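Local coordinates for conserved protein (Geobacillus kaustophilus, PDB 2PCS) that is of unknown function but belongs to the CoxG family of Bet v 1-like proteins and probably binds a small ligand, at residues Cys31-Lys36 against Phe139-Lys144; Lys45-Leu50 against Asp62-Val67. All blocks are in the same frame, centred on the assembly; numbering follows the deposited sequence.

In the fold
Contact 1 and contact 2 lie about 15 Å apart, centre to centre, and meet at the edge of the antiparallel sheet, where strand 35-42 pairs with strand 45-52. Along the chain, residues 31-36 come first, the hairpin segments 45-50 and 62-67 follow, and residues 139-144 of the long helix 124-148 come last, so contact 2 falls within the span that contact 1 bridges. Where the two strands pair, Lys36 N probably donates to Asp49 O (3.0 Å), and Leu50 packs on Ile32 and Cys35. Ile32 and Ile65, one from each contact, both approach a bound unidentified ligand to about 4 Å, consistent with a pocket between helices and sheet.

Contact 1 (Cys31-Lys36 against Phe139-Lys144); sequences CIMGCK and FKKIQK
The ammonium nitrogen of Lys141 hangs over the end of helix 25-31 and the turn after it, with Cys31 O and the Met33 CG methylene each 3.9 Å from Lys141 NZ and Ile32 O a little farther. None of the three is close enough to count as a bond, and the charge has a weak, long ion pair with Asp137 on its own helix. In this Bet v 1-like (helix-grip) fold, the contact joins the end of a short helix to the long C-terminal helix 124-148, which packs along the sheet. The Lys141 chain is bent at its second and third torsions (143° and 145°), and its CD passes 3.7 Å from Cys31 O before the amine reaches Met33, whose side chain it meets at about a right angle. Were Lys141 shortened to an alanine, the Cys31 carbonyl would probably lose the aliphatic chain lying against it, and Asp137 its weakly paired cation. Beyond Cys31 the chain makes a type II turn from Ile32 to Cys35, closed by a weak bond from Cys35 N to Ile32 O of 3.3 Å; Gly34 has a positive phi at which a CB would be jammed against Met33 O, which calls for glycine. Met33 also rests on Leu133 and Leu134, about two turns earlier in the long helix. Cys31 and Ile142 make the buried side of the contact. With its sulfur anti to the carbonyl carbon (chi1 -53°), Cys31 SG sits 3.7 Å from Lys141 CB and equally 3.7 Å from the Ile142 CD1 methyl.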
# COMPACT_ATOMS: atom_id res chain seq x y z
N CYS A 31 -5.60 6.25 -5.03
CA CYS A 31 -4.29 6.50 -4.34
C CYS A 31 -3.15 5.51 -4.64
O CYS A 31 -2.00 5.77 -4.29
CB CYS A 31 -4.49 6.64 -2.83
SG CYS A 31 -5.74 7.88 -2.36
N ILE A 32 -3.46 4.36 -5.24
CA ILE A 32 -2.41 3.37 -5.58
C ILE A 32 -1.87 3.80 -6.91
O ILE A 32 -2.63 3.99 -7.84
CB ILE A 32 -2.97 1.94 -5.76
CG1 ILE A 32 -3.41 1.36 -4.41
CG2 ILE A 32 -1.97 1.01 -6.44
CD1 ILE A 32 -4.36 0.17 -4.57
N MET A 33 -0.57 3.94 -7.02
CA MET A 33 -0.07 4.40 -8.31
C MET A 33 -0.18 3.36 -9.41
O MET A 33 0.17 2.20 -9.23
CB MET A 33 1.36 4.87 -8.19
CG MET A 33 1.61 6.20 -8.93
SD MET A 33 3.27 6.10 -9.52
CE MET A 33 4.22 6.34 -8.03
N GLY A 34 -0.67 3.79 -10.56
CA GLY A 34 -0.77 2.88 -11.69
C GLY A 34 -2.08 2.14 -11.73
O GLY A 34 -2.40 1.47 -12.72
N CYS A 35 -2.84 2.26 -10.64
CA CYS A 35 -4.07 1.52 -10.50
C CYS A 35 -5.17 2.09 -11.39
O CYS A 35 -5.58 3.22 -11.23
CB CYS A 35 -4.51 1.43 -9.05
SG CYS A 35 -5.79 0.18 -8.85
N LYS A 36 -5.59 1.27 -12.36
CA LYS A 36 -6.60 1.65 -13.34
C LYS A 36 -7.95 1.22 -12.80
O LYS A 36 -8.91 1.99 -12.86
CB LYS A 36 -6.34 0.97 -14.68
CG LYS A 36 -5.57 1.79 -15.72
CD LYS A 36 -5.94 1.27 -17.16
CE LYS A 36 -5.80 2.32 -18.30
NZ LYS A 36 -6.38 1.75 -19.58
N PHE A 139 0.59 7.26 0.68
CA PHE A 139 0.23 7.99 1.90
C PHE A 139 0.00 9.49 1.62
O PHE A 139 -0.82 10.13 2.28
CB PHE A 139 1.25 7.72 3.01
CG PHE A 139 1.09 6.37 3.63
CD1 PHE A 139 2.18 5.58 3.89
CD2 PHE A 139 -0.17 5.89 3.94
CE1 PHE A 139 2.03 4.30 4.45
CE2 PHE A 139 -0.34 4.62 4.49
CZ PHE A 139 0.77 3.82 4.74
N LYS A 140 0.68 9.99 0.56
CA LYS A 140 0.53 11.37 0.09
C LYS A 140 -0.86 11.57 -0.44
O LYS A 140 -1.49 12.58 -0.15
CB LYS A 140 1.56 11.69 -1.00
CG LYS A 140 1.42 13.08 -1.61
CD LYS A 140 2.08 13.24 -2.98
CE LYS A 140 1.69 14.62 -3.63
NZ LYS A 140 2.50 14.92 -4.89
N LYS A 141 -1.37 10.64 -1.25
CA LYS A 141 -2.69 10.88 -1.84
C LYS A 141 -3.79 10.63 -0.83
O LYS A 141 -4.86 11.25 -0.91
CB LYS A 141 -2.90 10.07 -3.12
CG LYS A 141 -2.05 10.51 -4.33
CD LYS A 141 -1.62 9.30 -5.15
CE LYS A 141 -1.54 9.49 -6.67
NZ LYS A 141 -1.41 8.12 -7.37
N ILE A 142 -3.54 9.72 0.11
CA ILE A 142 -4.49 9.46 1.19
C ILE A 142 -4.61 10.72 2.03
O ILE A 142 -5.70 11.09 2.43
CB ILE A 142 -4.06 8.28 2.12
CG1 ILE A 142 -4.26 6.93 1.46
CG2 ILE A 142 -4.87 8.27 3.40
CD1 ILE A 142 -5.64 6.66 1.10
N GLN A 143 -3.48 11.35 2.31
CA GLN A 143 -3.50 12.56 3.12
C GLN A 143 -4.35 13.64 2.43
O GLN A 143 -5.12 14.35 3.10
CB GLN A 143 -2.08 13.04 3.48
CG GLN A 143 -2.00 14.27 4.43
CD GLN A 143 -2.88 14.19 5.71
OE1 GLN A 143 -2.36 13.94 6.80
NE2 GLN A 143 -4.19 14.45 5.58
N LYS A 144 -4.28 13.69 1.10
CA LYS A 144 -5.07 14.61 0.34
C LYS A 144 -6.54 14.29 0.42
O LYS A 144 -7.36 15.19 0.59
CB LYS A 144 -4.63 14.65 -1.13
CG LYS A 144 -5.79 15.00 -2.06
CD LYS A 144 -5.43 14.99 -3.53
CE LYS A 144 -6.40 15.85 -4.36
NZ LYS A 144 -5.86 16.02 -5.76

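Contact 2 (Lys45-Leu50 against Asp62-Val67)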
# COMPACT_ATOMS: atom_id res chain seq x y z
N LYS A 45 -11.35 -8.88 -0.99
CA LYS A 45 -10.40 -9.40 -1.99
C LYS A 45 -10.64 -8.68 -3.30
O LYS A 45 -11.75 -8.73 -3.84
CB LYS A 45 -10.57 -10.89 -2.18
CG LYS A 45 -9.49 -11.56 -2.97
CD LYS A 45 -9.79 -13.05 -2.98
CE LYS A 45 -8.70 -13.91 -3.57
NZ LYS A 45 -8.51 -15.14 -2.72
N TYR A 46 -9.61 -7.99 -3.79
CA TYR A 46 -9.71 -7.21 -5.02
C TYR A 46 -8.68 -7.67 -6.04
O TYR A 46 -7.70 -8.33 -5.70
CB TYR A 46 -9.55 -5.72 -4.75
CG TYR A 46 -10.45 -5.26 -3.66
CD1 TYR A 46 -10.19 -5.64 -2.33
CD2 TYR A 46 -11.58 -4.49 -3.92
CE1 TYR A 46 -11.02 -5.29 -1.31
CE2 TYR A 46 -12.43 -4.10 -2.88
CZ TYR A 46 -12.13 -4.51 -1.57
OH TYR A 46 -12.94 -4.15 -0.50
N LYS A 47 -8.96 -7.28 -7.28
CA LYS A 47 -8.09 -7.48 -8.40
C LYS A 47 -7.76 -6.08 -8.87
O LYS A 47 -8.64 -5.25 -9.16
CB LYS A 47 -8.76 -8.31 -9.51
CG LYS A 47 -7.84 -8.64 -10.72
CD LYS A 47 -8.20 -9.99 -11.31
CE LYS A 47 -8.01 -10.06 -12.84
NZ LYS A 47 -6.98 -11.07 -13.26
N ALA A 48 -6.47 -5.80 -8.89
CA ALA A 48 -6.00 -4.52 -9.33
C ALA A 48 -5.28 -4.69 -10.68
O ALA A 48 -4.49 -5.63 -10.87
CB ALA A 48 -5.11 -3.93 -8.27
N ASP A 49 -5.62 -3.81 -11.62
CA ASP A 49 -4.93 -3.69 -12.91
C ASP A 49 -3.92 -2.54 -12.78
O ASP A 49 -4.32 -1.37 -12.74
CB ASP A 49 -5.97 -3.44 -14.03
CG ASP A 49 -5.32 -2.93 -15.37
OD1 ASP A 49 -4.20 -3.38 -15.74
OD2 ASP A 49 -5.96 -2.10 -16.06
N LEU A 50 -2.64 -2.86 -12.66
CA LEU A 50 -1.63 -1.81 -12.40
C LEU A 50 -0.78 -1.52 -13.64
O LEU A 50 -0.17 -2.42 -14.23
CB LEU A 50 -0.72 -2.18 -11.21
CG LEU A 50 -1.43 -2.45 -9.89
CD1 LEU A 50 -0.54 -3.15 -8.88
CD2 LEU A 50 -1.98 -1.20 -9.30
N ASP A 62 -0.87 -7.52 -12.83
CA ASP A 62 -2.14 -7.82 -12.14
C ASP A 62 -1.82 -8.23 -10.72
O ASP A 62 -0.85 -8.93 -10.48
CB ASP A 62 -2.93 -8.91 -12.87
CG ASP A 62 -3.46 -8.42 -14.21
OD1 ASP A 62 -3.16 -9.03 -15.25
OD2 ASP A 62 -4.13 -7.36 -14.25
N ALA A 63 -2.64 -7.75 -9.78
CA ALA A 63 -2.38 -7.96 -8.37
C ALA A 63 -3.63 -8.43 -7.73
O ALA A 63 -4.68 -7.86 -7.98
CB ALA A 63 -1.93 -6.61 -7.69
N ILE A 64 -3.54 -9.47 -6.91
CA ILE A 64 -4.60 -9.82 -5.98
C ILE A 64 -4.28 -9.20 -4.60
O ILE A 64 -3.21 -9.42 -4.04
CB ILE A 64 -4.84 -11.37 -5.82
CG1 ILE A 64 -5.07 -12.10 -7.18
CG2 ILE A 64 -6.02 -11.62 -4.91
CD1 ILE A 64 -6.06 -11.42 -8.11
N ILE A 65 -5.21 -8.41 -4.08
CA ILE A 65 -5.03 -7.76 -2.79
C ILE A 65 -6.15 -8.23 -1.88
O ILE A 65 -7.31 -7.93 -2.18
CB ILE A 65 -5.14 -6.21 -2.93
CG1 ILE A 65 -4.19 -5.70 -4.02
CG2 ILE A 65 -4.87 -5.50 -1.60
CD1 ILE A 65 -4.44 -4.25 -4.40
N GLU A 66 -5.79 -8.97 -0.82
CA GLU A 66 -6.72 -9.39 0.23
C GLU A 66 -6.51 -8.65 1.58
O GLU A 66 -5.43 -8.68 2.14
CB GLU A 66 -6.67 -10.89 0.48
CG GLU A 66 -7.93 -11.35 1.26
CD GLU A 66 -7.93 -12.83 1.66
OE1 GLU A 66 -8.90 -13.29 2.36
OE2 GLU A 66 -6.94 -13.53 1.28
N VAL A 67 -7.56 -7.97 2.05
CA VAL A 67 -7.60 -7.37 3.40
C VAL A 67 -8.05 -8.41 4.44
O VAL A 67 -9.15 -8.90 4.36
CB VAL A 67 -8.50 -6.10 3.41
CG1 VAL A 67 -8.22 -5.24 4.62
CG2 VAL A 67 -8.27 -5.26 2.15
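Ile64 sits between Lys45 and Lys47 of the facing strand, and its branches share out the work. Its CB stands 4.2 Å from Tyr46 O. From there CG2, anti to the backbone nitrogen, turns to Lys45, where it meets Lys45 CE at 3.8 Å, and it also lies near Tyr46 O. The other branch sets off with CG1 anti to the carbonyl carbon (chi1 -53°) and ends at CD1, 4.1 Å from Lys47 CD, so the isoleucine is flanked by the aliphatic parts of two lysines. The strands form an antiparallel beta hairpin within the Bet v 1-like sheet, linked through two hydrogen-bonded pairs, Tyr46 with Ile65 and Ala48 with Ala63. Tyr46 N to Ile65 O is the shortest of their bonds, at 2.8 Å, and the same carbonyl oxygen lies at the edge of the Tyr46 ring, in its plane. Ala48 N reaches Ala63 O in the carbonyl plane and almost straight, at 176°. Small and branched side chains share the face that carries Tyr46: the Ala48 CB methyl packs 3.9 Å from Ile65 CD1, and Leu50 CD1 lies 3.9 Å from Ala63 CB. On the reverse face, Asp49 OD1 and Asp62 OD2 come within 4.3 Å, a like-charged pair that Lys47, whose amine lies near the Asp62 carboxylate, may partly offset.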